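PDB 6XTZ: dally-like, isoform A from Drosophila melanogaster, which belongs to the glypican family, probably a cell-surface proteoglycan, binds Wnt and Hedgehog proteins and can shield the palmitoleate lipid of Wnt so that it signals at a distance. Local coordinates for residues Asn253-Glu264 against Ser495-Phe506. The protein carries 5 engineered substitutions. Sequence-based numbering, arbitrary orientation.
Sequences NVIKGCLHYQHE and SITTEHGSNPEF
H263 and H500 lie against each other as an offset stack, planes 29° apart, with H263 CD2 3.3 Å from H500 CG over one face of the H500 ring. H260 NE2 comes to the edge of the H500 ring, completing a cluster of three histidines, and takes a bond from G501 N (3.0 Å) that is tilted from the H260 plane. In both H260 and H263 CG is anti to the backbone N (chi1 -171° and -173°), which carries the rings out to the loop. At the other end the F506 ring turns its edge to V254 O, and its CE1 packs 3.4 Å from G257 CA, where a side chain would clash. Near F506, the N253 amide is gripped at both atoms: OD1 accepts T497 N at 3.0 Å, and ND2 gives to S495 O from above that carbonyl plane and also bonds Y492. With N253 cut back to an alanine, T497 N and S495 O would probably lose these mates and the start of 495-506 be freer to shift. N253 O, besides its helical bond from G257 N, accepts N503 ND2 at 2.8 Å from the opposite face of its plane. N503 OD1 meanwhile takes E505 N in its carbonyl plane, an Asx turn that fixes the amide's rotation. The extended K256 chain brings NZ to T497 O (3.0 Å), beside I496 CG2. Here side chains of helix 248-258, the short link after it and the first turn of helix 263-283 clasp an irregular loop leading to helix 513-538, within the disulfide-bonded, mainly helical glypican core and far along it from the palmitoleate pocket.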
loop_
_atom_site.group_PDB
_atom_site.type_symbol
_atom_site.label_atom_id
_atom_site.label_comp_id
_atom_site.label_asym_id
_atom_site.label_seq_id
_atom_site.Cartn_x
_atom_site.Cartn_y
_atom_site.Cartn_z
ATOM N N ASN A 253 -8.189 4.273 24.455
ATOM C CA ASN A 253 -9.129 5.310 24.042
ATOM C C ASN A 253 -8.449 6.665 23.903
ATOM O O ASN A 253 -8.818 7.456 23.028
ATOM C CB ASN A 253 -10.286 5.398 25.037
ATOM C CG ASN A 253 -11.281 4.272 24.871
ATOM O OD1 ASN A 253 -11.465 3.751 23.771
ATOM N ND2 ASN A 253 -11.933 3.891 25.963
ATOM N N VAL A 254 -7.459 6.951 24.748
ATOM C CA VAL A 254 -6.767 8.235 24.670
ATOM C C VAL A 254 -5.899 8.297 23.419
ATOM O O VAL A 254 -5.932 9.280 22.670
ATOM C CB VAL A 254 -5.944 8.481 25.947
ATOM C CG1 VAL A 254 -5.108 9.745 25.806
ATOM C CG2 VAL A 254 -6.864 8.584 27.153
ATOM N N ILE A 255 -5.113 7.247 23.171
ATOM C CA ILE A 255 -4.254 7.240 21.990
ATOM C C ILE A 255 -5.095 7.237 20.718
ATOM O O ILE A 255 -4.738 7.880 19.724
ATOM C CB ILE A 255 -3.284 6.046 22.030
ATOM C CG1 ILE A 255 -2.585 5.970 23.388
ATOM C CG2 ILE A 255 -2.248 6.175 20.925
ATOM C CD1 ILE A 255 -1.693 7.150 23.681
ATOM N N LYS A 256 -6.224 6.522 20.728
ATOM C CA LYS A 256 -7.120 6.543 19.574
ATOM C C LYS A 256 -7.602 7.958 19.277
ATOM O O LYS A 256 -7.734 8.344 18.111
ATOM C CB LYS A 256 -8.311 5.612 19.803
ATOM C CG LYS A 256 -8.033 4.151 19.499
ATOM C CD LYS A 256 -9.327 3.357 19.421
ATOM C CE LYS A 256 -9.093 1.964 18.861
ATOM N NZ LYS A 256 -10.375 1.259 18.590
ATOM N N GLY A 257 -7.867 8.746 20.321
ATOM C CA GLY A 257 -8.276 10.123 20.102
ATOM C C GLY A 257 -7.135 10.999 19.625
ATOM O O GLY A 257 -7.314 11.836 18.737
ATOM N N CYS A 258 -5.948 10.824 20.212
ATOM C CA CYS A 258 -4.774 11.548 19.740
ATOM C C CYS A 258 -4.500 11.259 18.270
ATOM O O CYS A 258 -4.116 12.157 17.512
ATOM C CB CYS A 258 -3.556 11.185 20.591
ATOM S SG CYS A 258 -3.475 12.012 22.199
ATOM N N LEU A 259 -4.703 10.011 17.846
ATOM C CA LEU A 259 -4.452 9.592 16.473
ATOM C C LEU A 259 -5.740 9.434 15.672
ATOM O O LEU A 259 -5.775 8.676 14.698
ATOM C CB LEU A 259 -3.657 8.288 16.458
ATOM C CG LEU A 259 -2.398 8.240 17.326
ATOM C CD1 LEU A 259 -1.704 6.892 17.173
ATOM C CD2 LEU A 259 -1.452 9.378 16.975
ATOM N N HIS A 260 -6.804 10.140 16.062
ATOM C CA HIS A 260 -8.088 9.970 15.390
ATOM C C HIS A 260 -8.084 10.523 13.972
ATOM O O HIS A 260 -8.940 10.137 13.171
ATOM C CB HIS A 260 -9.206 10.629 16.198
ATOM C CG HIS A 260 -10.579 10.311 15.693
ATOM N ND1 HIS A 260 -11.062 9.022 15.619
ATOM C CD2 HIS A 260 -11.566 11.110 15.227
ATOM C CE1 HIS A 260 -12.291 9.043 15.134
ATOM N NE2 HIS A 260 -12.621 10.297 14.888
ATOM N N TYR A 261 -7.142 11.409 13.640
ATOM C CA TYR A 261 -7.031 11.892 12.270
ATOM C C TYR A 261 -6.680 10.782 11.289
ATOM O O TYR A 261 -6.735 11.010 10.075
ATOM C CB TYR A 261 -5.990 13.013 12.188
ATOM C CG TYR A 261 -4.574 12.587 12.514
ATOM C CD1 TYR A 261 -4.104 12.605 13.822
ATOM C CD2 TYR A 261 -3.703 12.180 11.511
ATOM C CE1 TYR A 261 -2.809 12.219 14.122
ATOM C CE2 TYR A 261 -2.408 11.794 11.802
ATOM C CZ TYR A 261 -1.966 11.814 13.107
ATOM O OH TYR A 261 -0.677 11.430 13.393
ATOM N N GLN A 262 -6.324 9.597 11.781
ATOM C CA GLN A 262 -5.997 8.447 10.954
ATOM C C GLN A 262 -7.175 7.496 10.776
ATOM O O GLN A 262 -6.979 6.375 10.297
ATOM C CB GLN A 262 -4.816 7.688 11.558
ATOM C CG GLN A 262 -3.568 8.521 11.755
ATOM C CD GLN A 262 -2.519 7.807 12.583
ATOM O OE1 GLN A 262 -2.778 6.753 13.160
ATOM N NE2 GLN A 262 -1.325 8.380 12.648
ATOM N N HIS A 263 -8.387 7.916 11.146
ATOM C CA HIS A 263 -9.521 6.994 11.164
ATOM C C HIS A 263 -9.872 6.516 9.761
ATOM O O HIS A 263 -9.873 5.310 9.487
ATOM C CB HIS A 263 -10.732 7.652 11.826
ATOM C CG HIS A 263 -11.879 6.716 12.043
ATOM N ND1 HIS A 263 -11.920 5.821 13.092
ATOM C CD2 HIS A 263 -13.019 6.522 11.338
ATOM C CE1 HIS A 263 -13.040 5.125 13.029
ATOM N NE2 HIS A 263 -13.724 5.529 11.974
ATOM N N GLU A 264 -10.208 7.456 8.870
ATOM C CA GLU A 264 -10.490 7.112 7.481
ATOM C C GLU A 264 -9.291 6.439 6.831
ATOM O O GLU A 264 -9.440 5.454 6.098
ATOM C CB GLU A 264 -10.875 8.365 6.694
ATOM C CG GLU A 264 -12.274 8.891 6.950
ATOM C CD GLU A 264 -12.487 10.269 6.349
ATOM O OE1 GLU A 264 -12.009 11.257 6.947
ATOM O OE2 GLU A 264 -13.116 10.363 5.274
ATOM N N SER A 495 -15.817 1.454 27.170
ATOM C CA SER A 495 -15.187 0.428 26.357
ATOM C C SER A 495 -14.397 1.076 25.226
ATOM O O SER A 495 -14.517 2.273 24.957
ATOM C CB SER A 495 -16.237 -0.539 25.799
ATOM O OG SER A 495 -17.163 0.138 24.966
ATOM N N ILE A 496 -13.570 0.264 24.565
ATOM C CA ILE A 496 -12.756 0.771 23.465
ATOM C C ILE A 496 -13.676 1.261 22.357
ATOM O O ILE A 496 -14.457 0.488 21.788
ATOM C CB ILE A 496 -11.787 -0.305 22.968
ATOM C CG1 ILE A 496 -10.785 -0.668 24.067
ATOM C CG2 ILE A 496 -11.058 0.173 21.721
ATOM C CD1 ILE A 496 -9.748 -1.685 23.637
ATOM N N THR A 497 -13.590 2.551 22.050
ATOM C CA THR A 497 -14.502 3.167 21.100
ATOM C C THR A 497 -14.088 2.869 19.664
ATOM O O THR A 497 -12.906 2.690 19.355
ATOM C CB THR A 497 -14.560 4.681 21.315
ATOM O OG1 THR A 497 -15.387 5.279 20.310
ATOM C CG2 THR A 497 -13.165 5.285 21.243
ATOM N N THR A 498 -15.089 2.809 18.782
ATOM C CA THR A 498 -14.864 2.650 17.352
ATOM C C THR A 498 -15.606 3.706 16.542
ATOM O O THR A 498 -15.694 3.581 15.314
ATOM C CB THR A 498 -15.284 1.252 16.882
ATOM O OG1 THR A 498 -16.652 1.018 17.236
ATOM C CG2 THR A 498 -14.405 0.186 17.523
ATOM N N GLU A 499 -16.139 4.736 17.195
ATOM C CA GLU A 499 -16.901 5.762 16.505
ATOM C C GLU A 499 -15.980 6.664 15.689
ATOM O O GLU A 499 -14.766 6.721 15.903
ATOM C CB GLU A 499 -17.696 6.600 17.508
ATOM C CG GLU A 499 -18.629 5.788 18.391
ATOM C CD GLU A 499 -19.807 5.220 17.627
ATOM O OE1 GLU A 499 -20.430 5.973 16.849
ATOM O OE2 GLU A 499 -20.106 4.020 17.798
ATOM N N HIS A 500 -16.580 7.377 14.743
ATOM C CA HIS A 500 -15.874 8.330 13.891
ATOM C C HIS A 500 -16.384 9.724 14.237
ATOM O O HIS A 500 -17.467 10.127 13.804
ATOM C CB HIS A 500 -16.086 8.005 12.416
ATOM C CG HIS A 500 -15.326 8.896 11.481
ATOM N ND1 HIS A 500 -14.348 9.769 11.908
ATOM C CD2 HIS A 500 -15.403 9.046 10.137
ATOM C CE1 HIS A 500 -13.855 10.418 10.867
ATOM N NE2 HIS A 500 -14.479 9.998 9.782
ATOM N N GLY A 501 -15.603 10.457 15.025
ATOM C CA GLY A 501 -15.943 11.814 15.410
ATOM C C GLY A 501 -16.166 12.018 16.893
ATOM O O GLY A 501 -16.419 13.154 17.310
ATOM N N SER A 502 -16.088 10.964 17.703
ATOM C CA SER A 502 -16.294 11.073 19.138
ATOM C C SER A 502 -15.356 10.113 19.852
ATOM O O SER A 502 -14.814 9.178 19.256
ATOM C CB SER A 502 -17.749 10.776 19.524
ATOM O OG SER A 502 -18.087 9.425 19.255
ATOM N N ASN A 503 -15.173 10.364 21.151
ATOM C CA ASN A 503 -14.309 9.569 22.009
ATOM C C ASN A 503 -14.692 9.867 23.447
ATOM O O ASN A 503 -14.922 11.038 23.778
ATOM C CB ASN A 503 -12.830 9.894 21.769
ATOM C CG ASN A 503 -11.898 8.950 22.504
ATOM O OD1 ASN A 503 -11.741 9.035 23.721
ATOM N ND2 ASN A 503 -11.263 8.052 21.762
ATOM N N PRO A 504 -14.777 8.858 24.319
ATOM C CA PRO A 504 -15.187 9.122 25.709
ATOM C C PRO A 504 -14.226 10.018 26.471
ATOM O O PRO A 504 -14.633 10.633 27.463
ATOM C CB PRO A 504 -15.250 7.719 26.332
ATOM C CG PRO A 504 -15.366 6.784 25.170
ATOM C CD PRO A 504 -14.599 7.421 24.057
ATOM N N GLU A 505 -12.970 10.111 26.043
ATOM C CA GLU A 505 -11.961 10.908 26.724
ATOM C C GLU A 505 -11.781 12.284 26.100
ATOM O O GLU A 505 -10.860 13.012 26.484
ATOM C CB GLU A 505 -10.627 10.160 26.736
ATOM C CG GLU A 505 -10.727 8.755 27.296
ATOM C CD GLU A 505 -11.264 8.739 28.712
ATOM O OE1 GLU A 505 -10.960 9.682 29.473
ATOM O OE2 GLU A 505 -11.997 7.791 29.064
ATOM N N PHE A 506 -12.630 12.656 25.147
ATOM C CA PHE A 506 -12.540 13.941 24.471
ATOM C C PHE A 506 -13.919 14.581 24.430
ATOM O O PHE A 506 -14.929 13.891 24.262
ATOM C CB PHE A 506 -11.982 13.788 23.047
ATOM C CG PHE A 506 -10.553 13.319 23.001
ATOM C CD1 PHE A 506 -10.239 11.983 23.191
ATOM C CD2 PHE A 506 -9.526 14.213 22.756
ATOM C CE1 PHE A 506 -8.929 11.549 23.148
ATOM C CE2 PHE A 506 -8.211 13.786 22.708
ATOM C CZ PHE A 506 -7.912 12.452 22.904
#